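Local coordinates for protein putative acid phosphatase WZB (Escherichia coli, PDB 2WMY) that probably hydrolyses phosphotyrosine in proteins to tyrosine and phosphate, as a low molecular weight protein tyrosine phosphatase, at residues A[14-19]-A[87-92]; A[41-46]-A[72-77]. The protein carries 1 engineered substitution. All coordinates share one frame; numbering follows the deposited sequence.

Interaction 1: residues A[14-19]-A[87-92]. With SO4 (sulfate ion), chain I.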
loop_
_atom_site.group_PDB
_atom_site.type_symbol
_atom_site.label_atom_id
_atom_site.label_comp_id
_atom_site.label_asym_id
_atom_site.label_seq_id
_atom_site.Cartn_x
_atom_site.Cartn_y
_atom_site.Cartn_z
ATOM N N ILE A 14 -2.957 -1.796 -0.836
ATOM C CA ILE A 14 -3.384 -2.816 0.113
ATOM C C ILE A 14 -2.260 -3.655 0.714
ATOM O O ILE A 14 -1.402 -4.186 -0.007
ATOM C CB ILE A 14 -4.399 -3.775 -0.544
ATOM C CG1 ILE A 14 -5.557 -2.980 -1.159
ATOM C CG2 ILE A 14 -4.886 -4.805 0.472
ATOM C CD1 ILE A 14 -6.387 -3.764 -2.137
ATOM N N CYS A 15 -2.281 -3.778 2.042
ATOM C CA CYS A 15 -1.417 -4.718 2.739
ATOM C C CYS A 15 -2.254 -5.601 3.660
ATOM O O CYS A 15 -3.397 -5.956 3.341
ATOM C CB CYS A 15 -0.284 -4.008 3.509
ATOM S SG CYS A 15 -0.766 -2.852 4.829
ATOM N N THR A 16 -1.691 -5.964 4.803
ATOM C CA THR A 16 -2.414 -6.822 5.730
ATOM C C THR A 16 -3.062 -6.022 6.849
ATOM O O THR A 16 -4.285 -5.976 6.956
ATOM C CB THR A 16 -1.497 -7.875 6.315
ATOM O OG1 THR A 16 -0.900 -8.594 5.237
ATOM C CG2 THR A 16 -2.276 -8.833 7.208
ATOM N N GLY A 17 -2.239 -5.378 7.671
ATOM C CA GLY A 17 -2.746 -4.624 8.798
ATOM C C GLY A 17 -3.282 -3.243 8.463
ATOM O O GLY A 17 -4.038 -2.683 9.247
ATOM N N ASN A 18 -2.894 -2.703 7.307
ATOM C CA ASN A 18 -3.170 -1.303 6.953
ATOM C C ASN A 18 -2.612 -0.357 8.020
ATOM O O ASN A 18 -3.189 0.689 8.303
ATOM C CB ASN A 18 -4.672 -1.067 6.707
ATOM C CG ASN A 18 -4.988 0.344 6.188
ATOM O OD1 ASN A 18 -5.957 0.958 6.617
ATOM N ND2 ASN A 18 -4.179 0.852 5.272
ATOM N N ILE A 19 -1.483 -0.733 8.619
ATOM C CA ILE A 19 -0.829 0.123 9.617
ATOM C C ILE A 19 0.672 0.316 9.356
ATOM O O ILE A 19 1.287 1.206 9.930
ATOM C CB ILE A 19 -1.040 -0.394 11.055
ATOM C CG1 ILE A 19 -0.369 -1.752 11.249
ATOM C CG2 ILE A 19 -2.519 -0.480 11.389
ATOM C CD1 ILE A 19 -0.492 -2.276 12.670
ATOM N N VAL A 87 -1.252 -4.510 -4.316
ATOM C CA VAL A 87 -1.079 -5.306 -3.104
ATOM C C VAL A 87 0.389 -5.621 -2.850
ATOM O O VAL A 87 1.195 -5.647 -3.774
ATOM C CB VAL A 87 -1.897 -6.608 -3.117
ATOM C CG1 VAL A 87 -3.352 -6.329 -3.452
ATOM C CG2 VAL A 87 -1.300 -7.608 -4.094
ATOM N N MET A 88 0.722 -5.856 -1.584
ATOM C CA MET A 88 2.112 -5.955 -1.173
ATOM C C MET A 88 2.695 -7.331 -1.474
ATOM O O MET A 88 3.833 -7.445 -1.918
ATOM C CB MET A 88 2.243 -5.614 0.315
ATOM C CG MET A 88 1.820 -4.188 0.661
ATOM S SD MET A 88 2.857 -2.986 -0.200
ATOM C CE MET A 88 1.849 -1.502 -0.089
ATOM N N GLU A 89 1.895 -8.369 -1.259
ATOM C CA GLU A 89 2.403 -9.733 -1.318
ATOM C C GLU A 89 1.688 -10.626 -2.325
ATOM O O GLU A 89 0.503 -10.445 -2.605
ATOM C CB GLU A 89 2.325 -10.376 0.067
ATOM C CG GLU A 89 3.059 -9.612 1.148
ATOM C CD GLU A 89 2.994 -10.317 2.483
ATOM O OE1 GLU A 89 3.059 -11.560 2.477
ATOM O OE2 GLU A 89 2.884 -9.633 3.531
ATOM N N TYR A 90 2.423 -11.599 -2.856
ATOM C CA TYR A 90 1.834 -12.627 -3.692
ATOM C C TYR A 90 0.628 -13.236 -2.988
ATOM O O TYR A 90 -0.441 -13.367 -3.580
ATOM C CB TYR A 90 2.864 -13.705 -4.031
ATOM C CG TYR A 90 3.861 -13.279 -5.084
ATOM C CD1 TYR A 90 3.490 -13.173 -6.420
ATOM C CD2 TYR A 90 5.175 -12.982 -4.745
ATOM C CE1 TYR A 90 4.402 -12.778 -7.388
ATOM C CE2 TYR A 90 6.093 -12.587 -5.705
ATOM C CZ TYR A 90 5.703 -12.488 -7.021
ATOM O OH TYR A 90 6.618 -12.096 -7.968
ATOM N N SER A 91 0.791 -13.583 -1.715
ATOM C CA SER A 91 -0.307 -14.171 -0.951
ATOM C C SER A 91 -1.560 -13.286 -0.960
ATOM O O SER A 91 -2.679 -13.783 -0.872
ATOM C CB SER A 91 0.131 -14.463 0.485
ATOM O OG SER A 91 0.614 -13.284 1.108
ATOM N N HIS A 92 -1.365 -11.978 -1.072
ATOM C CA HIS A 92 -2.477 -11.035 -1.150
ATOM C C HIS A 92 -3.294 -11.192 -2.428
ATOM O O HIS A 92 -4.502 -10.949 -2.430
ATOM C CB HIS A 92 -1.983 -9.594 -1.049
ATOM C CG HIS A 92 -1.548 -9.194 0.325
ATOM N ND1 HIS A 92 -0.509 -8.315 0.550
ATOM C CD2 HIS A 92 -2.014 -9.549 1.546
ATOM C CE1 HIS A 92 -0.355 -8.144 1.850
ATOM N NE2 HIS A 92 -1.255 -8.882 2.478
HETATM S S SO4 I . 1.169 -4.168 7.657
HETATM O O1 SO4 I . 0.220 -3.099 7.997
HETATM O O2 SO4 I . 1.776 -4.676 8.892
HETATM O O3 SO4 I . 0.518 -5.285 6.955
HETATM O O4 SO4 I . 2.186 -3.605 6.762
HETATM O O HOH W 1 1.472 -10.076 5.831
#

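Interaction 2: residues A[41-46]-A[72-77]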
loop_
_atom_site.group_PDB
_atom_site.type_symbol
_atom_site.label_atom_id
_atom_site.label_comp_id
_atom_site.label_asym_id
_atom_site.label_seq_id
_atom_site.Cartn_x
_atom_site.Cartn_y
_atom_site.Cartn_z
ATOM N N ALA A 41 -6.061 0.026 2.394
ATOM C CA ALA A 41 -6.814 -0.869 3.276
ATOM C C ALA A 41 -6.058 -2.179 3.465
ATOM O O ALA A 41 -5.029 -2.414 2.829
ATOM C CB ALA A 41 -8.203 -1.129 2.721
ATOM N N GLY A 42 -6.564 -3.033 4.344
ATOM C CA GLY A 42 -5.850 -4.243 4.694
ATOM C C GLY A 42 -6.727 -5.468 4.769
ATOM O O GLY A 42 -7.845 -5.421 5.290
ATOM N N VAL A 43 -6.221 -6.580 4.247
ATOM C CA VAL A 43 -6.991 -7.815 4.260
ATOM C C VAL A 43 -7.111 -8.381 5.682
ATOM O O VAL A 43 -7.955 -9.231 5.937
ATOM C CB VAL A 43 -6.419 -8.869 3.299
ATOM C CG1 VAL A 43 -6.521 -8.381 1.854
ATOM C CG2 VAL A 43 -4.977 -9.188 3.667
ATOM N N GLY A 44 -6.267 -7.903 6.597
ATOM C CA GLY A 44 -6.360 -8.267 8.006
ATOM C C GLY A 44 -6.256 -7.029 8.881
ATOM O O GLY A 44 -5.501 -6.984 9.848
ATOM N N ALA A 45 -7.035 -6.016 8.538
ATOM C CA ALA A 45 -6.786 -4.676 9.048
ATOM C C ALA A 45 -7.045 -4.539 10.538
ATOM O O ALA A 45 -7.931 -5.187 11.093
ATOM C CB ALA A 45 -7.603 -3.647 8.272
ATOM N N LEU A 46 -6.251 -3.692 11.177
ATOM C CA LEU A 46 -6.520 -3.275 12.547
ATOM C C LEU A 46 -7.369 -2.006 12.473
ATOM O O LEU A 46 -6.848 -0.892 12.434
ATOM C CB LEU A 46 -5.211 -3.042 13.318
ATOM C CG LEU A 46 -4.294 -4.267 13.495
ATOM C CD1 LEU A 46 -3.072 -3.903 14.324
ATOM C CD2 LEU A 46 -5.038 -5.429 14.140
ATOM N N THR A 72 -8.089 0.509 7.955
ATOM C CA THR A 72 -9.328 0.256 7.221
ATOM C C THR A 72 -9.354 -1.149 6.640
ATOM O O THR A 72 -8.366 -1.619 6.075
ATOM C CB THR A 72 -9.499 1.256 6.066
ATOM O OG1 THR A 72 -9.507 2.593 6.581
ATOM C CG2 THR A 72 -10.789 0.992 5.286
ATOM N N LYS A 73 -10.494 -1.816 6.783
ATOM C CA LYS A 73 -10.649 -3.191 6.317
ATOM C C LYS A 73 -10.918 -3.225 4.824
ATOM O O LYS A 73 -11.778 -2.495 4.336
ATOM C CB LYS A 73 -11.807 -3.867 7.058
ATOM C CG LYS A 73 -12.109 -5.285 6.606
ATOM C CD LYS A 73 -10.957 -6.218 6.927
ATOM C CE LYS A 73 -11.330 -7.673 6.659
ATOM N NZ LYS A 73 -12.357 -8.182 7.614
ATOM N N PHE A 74 -10.184 -4.070 4.100
ATOM C CA PHE A 74 -10.454 -4.280 2.680
ATOM C C PHE A 74 -11.708 -5.127 2.452
ATOM O O PHE A 74 -11.896 -6.162 3.098
ATOM C CB PHE A 74 -9.274 -4.950 1.976
ATOM C CG PHE A 74 -9.563 -5.308 0.542
ATOM C CD1 PHE A 74 -9.390 -4.377 -0.464
ATOM C CD2 PHE A 74 -10.037 -6.567 0.205
ATOM C CE1 PHE A 74 -9.665 -4.703 -1.794
ATOM C CE2 PHE A 74 -10.317 -6.892 -1.115
ATOM C CZ PHE A 74 -10.123 -5.959 -2.117
ATOM N N THR A 75 -12.556 -4.688 1.527
ATOM C CA THR A 75 -13.781 -5.415 1.184
ATOM C C THR A 75 -14.027 -5.341 -0.318
ATOM O O THR A 75 -13.511 -4.450 -0.989
ATOM C CB THR A 75 -15.025 -4.828 1.891
ATOM O OG1 THR A 75 -15.303 -3.523 1.364
ATOM C CG2 THR A 75 -14.821 -4.744 3.423
ATOM N N SER A 76 -14.835 -6.257 -0.842
ATOM C CA SER A 76 -15.185 -6.216 -2.260
ATOM C C SER A 76 -15.884 -4.904 -2.599
ATOM O O SER A 76 -15.672 -4.342 -3.668
ATOM C CB SER A 76 -16.080 -7.391 -2.636
ATOM O OG SER A 76 -17.351 -7.243 -2.038
ATOM N N ALA A 77 -16.706 -4.413 -1.677
ATOM C CA ALA A 77 -17.466 -3.190 -1.906
ATOM C C ALA A 77 -16.539 -1.992 -2.066
ATOM O O ALA A 77 -16.758 -1.139 -2.917
ATOM C CB ALA A 77 -18.456 -2.955 -0.762
#

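Interaction 1: residues A[14-19]-A[87-92]
Thr16 OG1 is gripped from two directions: it accepts the NE2-H of His92 at 2.8 Å (NE2 to OG1) and donates to a water 2.9 Å away from OG1. Thr16 belongs to the phosphate-binding P-loop of this family, the CX5R signature running from Cys15 to Arg21, whose first turn leaves the end of strand 10-15. With OG1 beside the backbone N and anti to the carbonyl carbon (chi1 -56°), the hydroxyl meets the edge of the imidazole, practically in its plane. The rotation of that ring is fixed from its other nitrogen too, because ND1 accepts the Glu89 N-H at 3.0 Å (N to ND1), tilted 31° from the ring plane. The same water bridges to Glu89, donating to OE2 over 2.7 Å, and this carboxylate also forms a salt bridge with Arg21, predicted to be catalytic. Replacing His92 by an alanine is likely to leave Glu89 N without its acceptor and Thr16 OG1 without its direct donor, with the water as the remaining one of these two partners. The loop's amides converge on a sulfate, probably from the crystallisation liquor, that occupies a site consistent with phosphate binding: Gly17 N donates to sulfate O3 at 2.8 Å (N to O3), close to linear at 170°, while Thr16 N reaches the same oxygen and Ile19 N bonds O1. SG of Cys15, the predicted nucleophile, lies 3.3 Å from sulfate O1. Behind the loop the strands run parallel, Ile14 bridged to Val87 with their side chains side by side. There the Met88 N-H bond to Ile14 O is weak, 3.1 Å from N to O, and the packing is carried onward by Met88 CG, which sits 3.5 Å from Cys15 CB.

Interaction 2: residues A[41-46]-A[72-77]
Thr72 O receives the Gly42 N-H at 2.9 Å (N to O), with the donor nearly along the C=O axis, and so begins a single backbone bridge that fastens residues 72-74 to the end of strand 37-42, an outermost strand of the parallel sheet in this phosphatase fold. Two methyl groups flank the same carbonyl: Ala45 CB comes within 3.1 Å of Thr72 O and Ala41 CB within 3.4 Å of it. The Thr72 hydroxyl turns to another partner, the carbonyl of Arg70. Lys73 sends its aliphatic chain along the opposing backbone; CG is anti to the backbone N (chi1 177°), and a bend at chi2 brings CD to 3.6 Å from Gly42 O, with CE near Val43 O. Phe74 closes the bridge, its N donating to Gly42 O at 3.0 Å (N to O) in an almost straight bond of 174°, although the donor stands 52° out of the carbonyl plane and thus off the lone pairs. Its CB rests 4.0 Å from Ala41 CB, and beyond it the ring meets Val43 CG1 obliquely through CD2, at 4.3 Å, before burying itself against Leu12, Ile14, Ile96 and Ile99. Past the bridge, Thr75 takes the N-cap position of helix 76-79, its OG1 accepting the backbone N-H of Leu78.

How the interactions relate
Interactions 1 and 2 have centres about 9 Å apart and share the sheet, since strands 10-15 and 37-42 are neighbours in it. Direct contacts tie them. Asn18 OD1 of the sulfate-binding loop lies 2.6 Å from Thr72 N, a probable hydrogen bond; Thr16 O lies 2.8 Å from Gly44 N, probably another; and Ile14 CD1 packs on Phe74 CE1 at 3.4 Å. The backbone bridge of interaction 2 thus stands as a second shell behind the P-loop: Gly44 of 41-46 meets Thr16 and Thr72 of 72-77 meets Asn18. In interaction 1, His92, from the first turn of helix 90-99, bonds Thr16 directly, while Glu89, in the turn after strand 84-87, reaches it through a water.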